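Local coordinates for protein aldehyde dehydrogenase (Bartonella henselae, PDB 3I44) that probably oxidises aldehydes to carboxylic acids with NAD(P)+ as electron acceptor, at residues L95-I109 with A120-R133. The protein carries 1 engineered substitution. Numbering follows the deposited sequence.
Sequences LEIYEKRSSDMAKTI and ALNAQTATGSSHIR
Tyr98 OH donates to the backbone carbonyl Thr125 O at 2.7 Å, lying in the carbonyl plane on a lone pair, with a C=O...O angle of 126°. The acceptor sits at the ring edge, Ile132 CD1 over one face. Tyr98 CG is anti to the backbone N (chi1 -173°), which carries the ring across to helix 117-141, where Tyr98 OH lies 3.4 Å from Gly128 CA. Thr125 is a knob in a hole formed by Tyr98, Ser102, Met105 and Ala106. Its CG2 faces Tyr98 OH and Ser102, while Thr125 OG1 bonds to Ala120 O at 2.9 Å across the wider pi-type turn 120-125, reaching that oxygen from the face opposite Thr125 N. In this aldehyde dehydrogenase fold, helix segment 120-133 runs nearly antiparallel to 95-100 but crosses 102-109 steeply (104°), the break falling at Arg101. Ala106 and Ala120 meet at this crossing, where the axes approach to 8.7 Å: Ala106 CB lies 3.8 Å from Leu121 CB, and Ala120 CB packs on Ala106 O. Ile109 covers the aliphatic part of Gln124, whose NE2 bonds to Asn172 O. At the other end Leu95 CB packs 3.9 Å from Ile132 CG2.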
ATOM      1  N   LEU A  95     -12.331  23.441  12.954  1.00 20.17           N
ATOM      2  CA  LEU A  95     -11.233  24.365  13.136  1.00 20.52           C
ATOM      3  C   LEU A  95     -11.608  25.526  14.068  1.00 21.13           C
ATOM      4  O   LEU A  95     -10.843  25.881  14.954  1.00 20.48           O
ATOM      5  CB  LEU A  95     -10.783  24.933  11.796  1.00 20.18           C
ATOM      6  CG  LEU A  95      -9.609  25.929  11.858  1.00 20.84           C
ATOM      7  CD1 LEU A  95      -8.381  25.301  12.583  1.00 20.09           C
ATOM      8  CD2 LEU A  95      -9.223  26.423  10.463  1.00 20.74           C
ATOM      9  N   GLU A  96     -12.772  26.130  13.820  1.00 22.27           N
ATOM     10  CA  GLU A  96     -13.262  27.231  14.653  1.00 23.40           C
ATOM     11  C   GLU A  96     -13.352  26.809  16.125  1.00 22.64           C
ATOM     12  O   GLU A  96     -12.887  27.535  16.986  1.00 23.35           O
ATOM     13  CB  GLU A  96     -14.619  27.728  14.165  1.00 24.46           C
ATOM     14  CG  GLU A  96     -15.286  28.614  15.176  1.00 28.61           C
ATOM     15  CD  GLU A  96     -16.581  29.198  14.690  1.00 33.33           C
ATOM     16  OE1 GLU A  96     -17.249  28.609  13.829  1.00 36.24           O
ATOM     17  OE2 GLU A  96     -16.942  30.247  15.223  1.00 38.57           O
ATOM     18  N   ILE A  97     -13.932  25.646  16.418  1.00 22.64           N
ATOM     19  CA  ILE A  97     -14.029  25.204  17.803  1.00 22.64           C
ATOM     20  C   ILE A  97     -12.642  24.797  18.343  1.00 22.71           C
ATOM     21  O   ILE A  97     -12.324  25.054  19.489  1.00 23.65           O
ATOM     22  CB  ILE A  97     -15.091  24.079  17.983  1.00 22.59           C
ATOM     23  CG1 ILE A  97     -16.497  24.620  17.638  1.00 25.57           C
ATOM     24  CG2 ILE A  97     -15.028  23.528  19.380  1.00 20.95           C
ATOM     25  CD1 ILE A  97     -17.434  23.572  17.025  1.00 27.48           C
ATOM     26  N   TYR A  98     -11.810  24.193  17.499  1.00 22.44           N
ATOM     27  CA  TYR A  98     -10.439  23.844  17.879  1.00 22.08           C
ATOM     28  C   TYR A  98      -9.664  25.054  18.350  1.00 21.91           C
ATOM     29  O   TYR A  98      -9.018  24.995  19.404  1.00 20.66           O
ATOM     30  CB  TYR A  98      -9.708  23.179  16.717  1.00 22.37           C
ATOM     31  CG  TYR A  98      -8.325  22.617  17.012  1.00 21.32           C
ATOM     32  CD1 TYR A  98      -8.140  21.257  17.353  1.00 20.31           C
ATOM     33  CD2 TYR A  98      -7.197  23.417  16.900  1.00 20.17           C
ATOM     34  CE1 TYR A  98      -6.844  20.732  17.578  1.00 19.50           C
ATOM     35  CE2 TYR A  98      -5.931  22.910  17.124  1.00 20.96           C
ATOM     36  CZ  TYR A  98      -5.758  21.569  17.471  1.00 20.16           C
ATOM     37  OH  TYR A  98      -4.476  21.114  17.690  1.00 20.96           O
ATOM     38  N   GLU A  99      -9.761  26.162  17.606  1.00 22.54           N
ATOM     39  CA  GLU A  99      -9.082  27.394  18.000  1.00 23.00           C
ATOM     40  C   GLU A  99      -9.663  27.933  19.311  1.00 23.56           C
ATOM     41  O   GLU A  99      -8.905  28.375  20.199  1.00 23.91           O
ATOM     42  CB  GLU A  99      -9.093  28.487  16.906  1.00 22.00           C
ATOM     43  CG  GLU A  99      -8.182  28.269  15.719  1.00 23.97           C
ATOM     44  CD  GLU A  99      -6.678  28.249  16.046  1.00 24.32           C
ATOM     45  OE1 GLU A  99      -6.267  28.537  17.198  1.00 24.33           O
ATOM     46  OE2 GLU A  99      -5.883  27.952  15.119  1.00 29.47           O
ATOM     47  N   LYS A 100     -10.983  27.878  19.452  1.00 24.98           N
ATOM     48  CA  LYS A 100     -11.618  28.332  20.695  1.00 26.22           C
ATOM     49  C   LYS A 100     -11.097  27.530  21.891  1.00 26.29           C
ATOM     50  O   LYS A 100     -10.902  28.077  22.964  1.00 26.22           O
ATOM     51  CB  LYS A 100     -13.146  28.257  20.627  1.00 27.34           C
ATOM     52  CG  LYS A 100     -13.852  28.697  21.947  1.00 30.73           C
ATOM     53  CD  LYS A 100     -15.366  28.835  21.784  1.00 33.31           C
ATOM     54  CE  LYS A 100     -16.008  27.471  21.560  1.00 35.32           C
ATOM     55  NZ  LYS A 100     -17.506  27.492  21.617  1.00 37.56           N
ATOM     56  N   ARG A 101     -10.789  26.254  21.693  1.00 26.75           N
ATOM     57  CA  ARG A 101     -10.365  25.422  22.818  1.00 27.16           C
ATOM     58  C   ARG A 101      -8.862  25.191  22.886  1.00 26.69           C
ATOM     59  O   ARG A 101      -8.392  24.313  23.628  1.00 26.15           O
ATOM     60  CB  ARG A 101     -11.148  24.115  22.765  1.00 27.57           C
ATOM     61  CG  ARG A 101     -12.633  24.356  22.936  1.00 30.15           C
ATOM     62  CD  ARG A 101     -13.080  24.045  24.341  1.00 35.40           C
ATOM     63  NE  ARG A 101     -13.945  22.889  24.351  1.00 37.00           N
ATOM     64  CZ  ARG A 101     -14.115  22.052  25.373  1.00 36.05           C
ATOM     65  NH1 ARG A 101     -14.940  21.036  25.210  1.00 35.70           N
ATOM     66  NH2 ARG A 101     -13.467  22.189  26.527  1.00 36.09           N
ATOM     67  N   SER A 102      -8.100  26.014  22.166  1.00 26.14           N
ATOM     68  CA  SER A 102      -6.689  25.763  22.002  1.00 27.23           C
ATOM     69  C   SER A 102      -5.905  25.780  23.315  1.00 27.34           C
ATOM     70  O   SER A 102      -4.983  24.979  23.487  1.00 25.12           O
ATOM     71  CB  SER A 102      -6.040  26.714  20.967  1.00 27.84           C
ATOM     72  OG  SER A 102      -6.411  28.066  21.169  1.00 29.53           O
ATOM     73  N   SER A 103      -6.240  26.665  24.243  1.00 27.22           N
ATOM     74  CA  SER A 103      -5.438  26.667  25.459  1.00 28.21           C
ATOM     75  C   SER A 103      -5.858  25.533  26.425  1.00 26.60           C
ATOM     76  O   SER A 103      -5.023  25.043  27.152  1.00 26.38           O
ATOM     77  CB  SER A 103      -5.382  28.051  26.106  1.00 29.28           C
ATOM     78  OG  SER A 103      -6.684  28.480  26.371  1.00 33.42           O
ATOM     79  N   ASP A 104      -7.108  25.073  26.380  1.00 25.67           N
ATOM     80  CA  ASP A 104      -7.505  23.818  27.047  1.00 25.68           C
ATOM     81  C   ASP A 104      -6.712  22.653  26.477  1.00 24.43           C
ATOM     82  O   ASP A 104      -6.247  21.768  27.200  1.00 24.20           O
ATOM     83  CB  ASP A 104      -9.014  23.517  26.835  1.00 26.31           C
ATOM     84  CG  ASP A 104      -9.924  24.387  27.691  1.00 30.47           C
ATOM     85  OD1 ASP A 104      -9.440  24.946  28.693  1.00 32.76           O
ATOM     86  OD2 ASP A 104     -11.126  24.509  27.353  1.00 35.33           O
ATOM     87  N   MET A 105      -6.524  22.666  25.159  1.00 23.81           N
ATOM     88  CA  MET A 105      -5.776  21.601  24.487  1.00 22.65           C
ATOM     89  C   MET A 105      -4.295  21.594  24.856  1.00 21.79           C
ATOM     90  O   MET A 105      -3.716  20.522  25.164  1.00 19.75           O
ATOM     91  CB  MET A 105      -5.970  21.704  22.962  1.00 23.11           C
ATOM     92  CG  MET A 105      -5.318  20.568  22.166  1.00 22.94           C
ATOM     93  SD  MET A 105      -6.079  18.976  22.479  1.00 22.58           S
ATOM     94  CE  MET A 105      -7.639  19.116  21.584  1.00 22.29           C
ATOM     95  N   ALA A 106      -3.680  22.783  24.839  1.00 20.87           N
ATOM     96  CA  ALA A 106      -2.295  22.932  25.281  1.00 20.77           C
ATOM     97  C   ALA A 106      -2.069  22.424  26.719  1.00 20.56           C
ATOM     98  O   ALA A 106      -1.102  21.722  27.004  1.00 21.46           O
ATOM     99  CB  ALA A 106      -1.852  24.404  25.165  1.00 21.11           C
ATOM    100  N   LYS A 107      -2.927  22.831  27.639  1.00 20.97           N
ATOM    101  CA  LYS A 107      -2.804  22.397  29.047  1.00 21.12           C
ATOM    102  C   LYS A 107      -2.969  20.871  29.176  1.00 20.57           C
ATOM    103  O   LYS A 107      -2.222  20.227  29.911  1.00 20.10           O
ATOM    104  CB  LYS A 107      -3.818  23.147  29.946  1.00 20.88           C
ATOM    105  N   THR A 108      -3.920  20.303  28.426  1.00 21.25           N
ATOM    106  CA  THR A 108      -4.192  18.865  28.452  1.00 21.06           C
ATOM    107  C   THR A 108      -2.967  18.091  27.938  1.00 21.52           C
ATOM    108  O   THR A 108      -2.484  17.144  28.580  1.00 21.23           O
ATOM    109  CB  THR A 108      -5.393  18.537  27.637  1.00 21.60           C
ATOM    110  OG1 THR A 108      -6.522  19.265  28.126  1.00 22.58           O
ATOM    111  CG2 THR A 108      -5.706  17.036  27.652  1.00 22.23           C
ATOM    112  N   ILE A 109      -2.428  18.529  26.803  1.00 21.04           N
ATOM    113  CA  ILE A 109      -1.250  17.877  26.240  1.00 20.33           C
ATOM    114  C   ILE A 109      -0.054  17.971  27.174  1.00 21.39           C
ATOM    115  O   ILE A 109       0.606  16.960  27.446  1.00 21.96           O
ATOM    116  CB  ILE A 109      -0.890  18.434  24.854  1.00 20.28           C
ATOM    117  CG1 ILE A 109      -2.002  18.052  23.845  1.00 20.91           C
ATOM    118  CG2 ILE A 109       0.516  17.926  24.447  1.00 17.68           C
ATOM    119  CD1 ILE A 109      -1.865  18.692  22.411  1.00 20.19           C
ATOM    120  N   ALA A 120       3.639  23.455  24.097  1.00 20.93           N
ATOM    121  CA  ALA A 120       2.374  22.729  24.066  1.00 21.82           C
ATOM    122  C   ALA A 120       1.338  23.548  23.274  1.00 21.66           C
ATOM    123  O   ALA A 120       0.499  22.987  22.563  1.00 22.64           O
ATOM    124  CB  ALA A 120       1.846  22.438  25.526  1.00 20.58           C
ATOM    125  N   LEU A 121       1.347  24.868  23.433  1.00 22.50           N
ATOM    126  CA  LEU A 121       0.442  25.733  22.650  1.00 23.06           C
ATOM    127  C   LEU A 121       1.001  25.987  21.247  1.00 23.36           C
ATOM    128  O   LEU A 121       0.306  25.728  20.270  1.00 23.36           O
ATOM    129  CB  LEU A 121       0.170  27.068  23.349  1.00 23.32           C
ATOM    130  CG  LEU A 121      -0.798  28.039  22.656  1.00 24.88           C
ATOM    131  CD1 LEU A 121      -2.222  27.428  22.576  1.00 26.49           C
ATOM    132  CD2 LEU A 121      -0.868  29.398  23.366  1.00 24.71           C
ATOM    133  N   ASN A 122       2.242  26.469  21.131  1.00 23.56           N
ATOM    134  CA  ASN A 122       2.728  26.977  19.842  1.00 23.89           C
ATOM    135  C   ASN A 122       3.215  25.907  18.844  1.00 23.68           C
ATOM    136  O   ASN A 122       3.481  26.224  17.698  1.00 22.77           O
ATOM    137  CB  ASN A 122       3.787  28.076  20.019  1.00 25.17           C
ATOM    138  CG  ASN A 122       5.105  27.569  20.578  1.00 29.77           C
ATOM    139  OD1 ASN A 122       5.600  26.471  20.218  1.00 34.05           O
ATOM    140  ND2 ASN A 122       5.734  28.403  21.437  1.00 34.49           N
ATOM    141  N   ALA A 123       3.334  24.655  19.281  1.00 21.90           N
ATOM    142  CA  ALA A 123       3.754  23.581  18.401  1.00 21.95           C
ATOM    143  C   ALA A 123       2.801  22.401  18.523  1.00 21.34           C
ATOM    144  O   ALA A 123       2.165  22.049  17.554  1.00 21.75           O
ATOM    145  CB  ALA A 123       5.181  23.187  18.684  1.00 20.88           C
ATOM    146  N   GLN A 124       2.642  21.820  19.717  1.00 22.18           N
ATOM    147  CA  GLN A 124       1.745  20.643  19.854  1.00 21.30           C
ATOM    148  C   GLN A 124       0.317  20.982  19.380  1.00 22.35           C
ATOM    149  O   GLN A 124      -0.290  20.222  18.615  1.00 23.62           O
ATOM    150  CB  GLN A 124       1.750  20.097  21.284  1.00 20.69           C
ATOM    151  CG  GLN A 124       3.085  19.453  21.721  1.00 19.56           C
ATOM    152  CD  GLN A 124       3.183  17.994  21.309  1.00 19.96           C
ATOM    153  OE1 GLN A 124       2.253  17.436  20.707  1.00 19.45           O
ATOM    154  NE2 GLN A 124       4.324  17.362  21.615  1.00 22.02           N
ATOM    155  N   THR A 125      -0.225  22.108  19.834  1.00 21.76           N
ATOM    156  CA  THR A 125      -1.586  22.451  19.487  1.00 21.04           C
ATOM    157  C   THR A 125      -1.661  23.161  18.118  1.00 21.33           C
ATOM    158  O   THR A 125      -2.450  22.783  17.282  1.00 21.03           O
ATOM    159  CB  THR A 125      -2.265  23.284  20.581  1.00 22.07           C
ATOM    160  OG1 THR A 125      -2.247  22.549  21.821  1.00 20.05           O
ATOM    161  CG2 THR A 125      -3.723  23.595  20.176  1.00 19.75           C
ATOM    162  N   ALA A 126      -0.800  24.127  17.879  1.00 21.40           N
ATOM    163  CA  ALA A 126      -0.789  24.858  16.617  1.00 22.18           C
ATOM    164  C   ALA A 126      -0.555  23.995  15.375  1.00 22.98           C
ATOM    165  O   ALA A 126      -1.110  24.314  14.352  1.00 22.82           O
ATOM    166  CB  ALA A 126       0.288  26.001  16.665  1.00 21.98           C
ATOM    167  N   THR A 127       0.254  22.923  15.438  1.00 23.72           N
ATOM    168  CA  THR A 127       0.414  22.067  14.258  1.00 24.88           C
ATOM    169  C   THR A 127      -0.918  21.420  13.843  1.00 24.34           C
ATOM    170  O   THR A 127      -1.188  21.273  12.655  1.00 23.41           O
ATOM    171  CB  THR A 127       1.551  21.013  14.392  1.00 26.21           C
ATOM    172  OG1 THR A 127       1.313  20.124  15.512  1.00 30.55           O
ATOM    173  CG2 THR A 127       2.848  21.739  14.563  1.00 26.63           C
ATOM    174  N   GLY A 128      -1.768  21.108  14.825  1.00 23.14           N
ATOM    175  CA  GLY A 128      -3.134  20.629  14.557  1.00 22.39           C
ATOM    176  C   GLY A 128      -3.908  21.577  13.670  1.00 21.92           C
ATOM    177  O   GLY A 128      -4.473  21.168  12.613  1.00 19.35           O
ATOM    178  N   SER A 129      -3.907  22.861  14.064  1.00 21.34           N
ATOM    179  CA  SER A 129      -4.639  23.860  13.298  0.50 21.35           C
ATOM    180  C   SER A 129      -3.999  24.031  11.917  1.00 20.72           C
ATOM    181  O   SER A 129      -4.715  24.167  10.930  1.00 21.61           O
ATOM    182  CB  SER A 129      -4.742  25.194  14.048  0.50 21.25           C
ATOM    183  OG  SER A 129      -3.586  25.434  14.836  0.50 22.06           O
ATOM    184  N   SER A 130      -2.673  23.995  11.842  1.00 20.20           N
ATOM    185  CA  SER A 130      -1.970  24.117  10.560  0.50 19.71           C
ATOM    186  C   SER A 130      -2.304  22.958   9.604  1.00 20.15           C
ATOM    187  O   SER A 130      -2.508  23.152   8.399  1.00 21.01           O
ATOM    188  CB  SER A 130      -0.467  24.198  10.782  0.50 19.85           C
ATOM    189  OG  SER A 130       0.212  24.168   9.551  0.50 17.35           O
ATOM    190  N   HIS A 131      -2.369  21.743  10.129  1.00 19.80           N
ATOM    191  CA  HIS A 131      -2.784  20.599   9.305  1.00 20.36           C
ATOM    192  C   HIS A 131      -4.232  20.756   8.822  1.00 19.73           C
ATOM    193  O   HIS A 131      -4.506  20.559   7.661  1.00 19.14           O
ATOM    194  CB  HIS A 131      -2.641  19.286  10.061  1.00 20.37           C
ATOM    195  CG  HIS A 131      -1.222  18.907  10.341  1.00 21.51           C
ATOM    196  ND1 HIS A 131      -0.184  19.280   9.522  1.00 24.57           N
ATOM    197  CD2 HIS A 131      -0.679  18.143  11.312  1.00 22.04           C
ATOM    198  CE1 HIS A 131       0.947  18.790  10.000  1.00 24.09           C
ATOM    199  NE2 HIS A 131       0.669  18.090  11.079  1.00 23.07           N
ATOM    200  N   ILE A 132      -5.138  21.133   9.704  1.00 20.06           N
ATOM    201  CA  ILE A 132      -6.506  21.347   9.316  1.00 20.07           C
ATOM    202  C   ILE A 132      -6.575  22.335   8.147  1.00 20.84           C
ATOM    203  O   ILE A 132      -7.213  22.042   7.138  1.00 21.96           O
ATOM    204  CB  ILE A 132      -7.385  21.845  10.476  1.00 20.59           C
ATOM    205  CG1 ILE A 132      -7.537  20.737  11.533  1.00 21.25           C
ATOM    206  CG2 ILE A 132      -8.734  22.210   9.904  1.00 20.45           C
ATOM    207  CD1 ILE A 132      -8.117  21.145  12.856  1.00 19.13           C
ATOM    208  N   ARG A 133      -5.918  23.479   8.275  1.00 21.14           N
ATOM    209  CA  ARG A 133      -5.928  24.496   7.207  0.50 21.51           C
ATOM    210  C   ARG A 133      -5.332  23.979   5.899  1.00 21.39           C
ATOM    211  O   ARG A 133      -5.802  24.353   4.820  1.00 20.52           O
ATOM    212  CB  ARG A 133      -5.170  25.772   7.636  0.50 21.46           C
ATOM    213  CG  ARG A 133      -5.801  26.494   8.830  0.50 21.75           C
ATOM    214  CD  ARG A 133      -5.171  27.884   9.098  0.50 21.23           C
ATOM    215  NE  ARG A 133      -3.725  27.838   8.962  0.50 18.90           N
ATOM    216  CZ  ARG A 133      -2.900  27.641   9.971  0.50 17.22           C
ATOM    217  NH1 ARG A 133      -3.380  27.503  11.202  0.50 16.05           N
ATOM    218  NH2 ARG A 133      -1.599  27.555   9.731  0.50 16.65           N
TER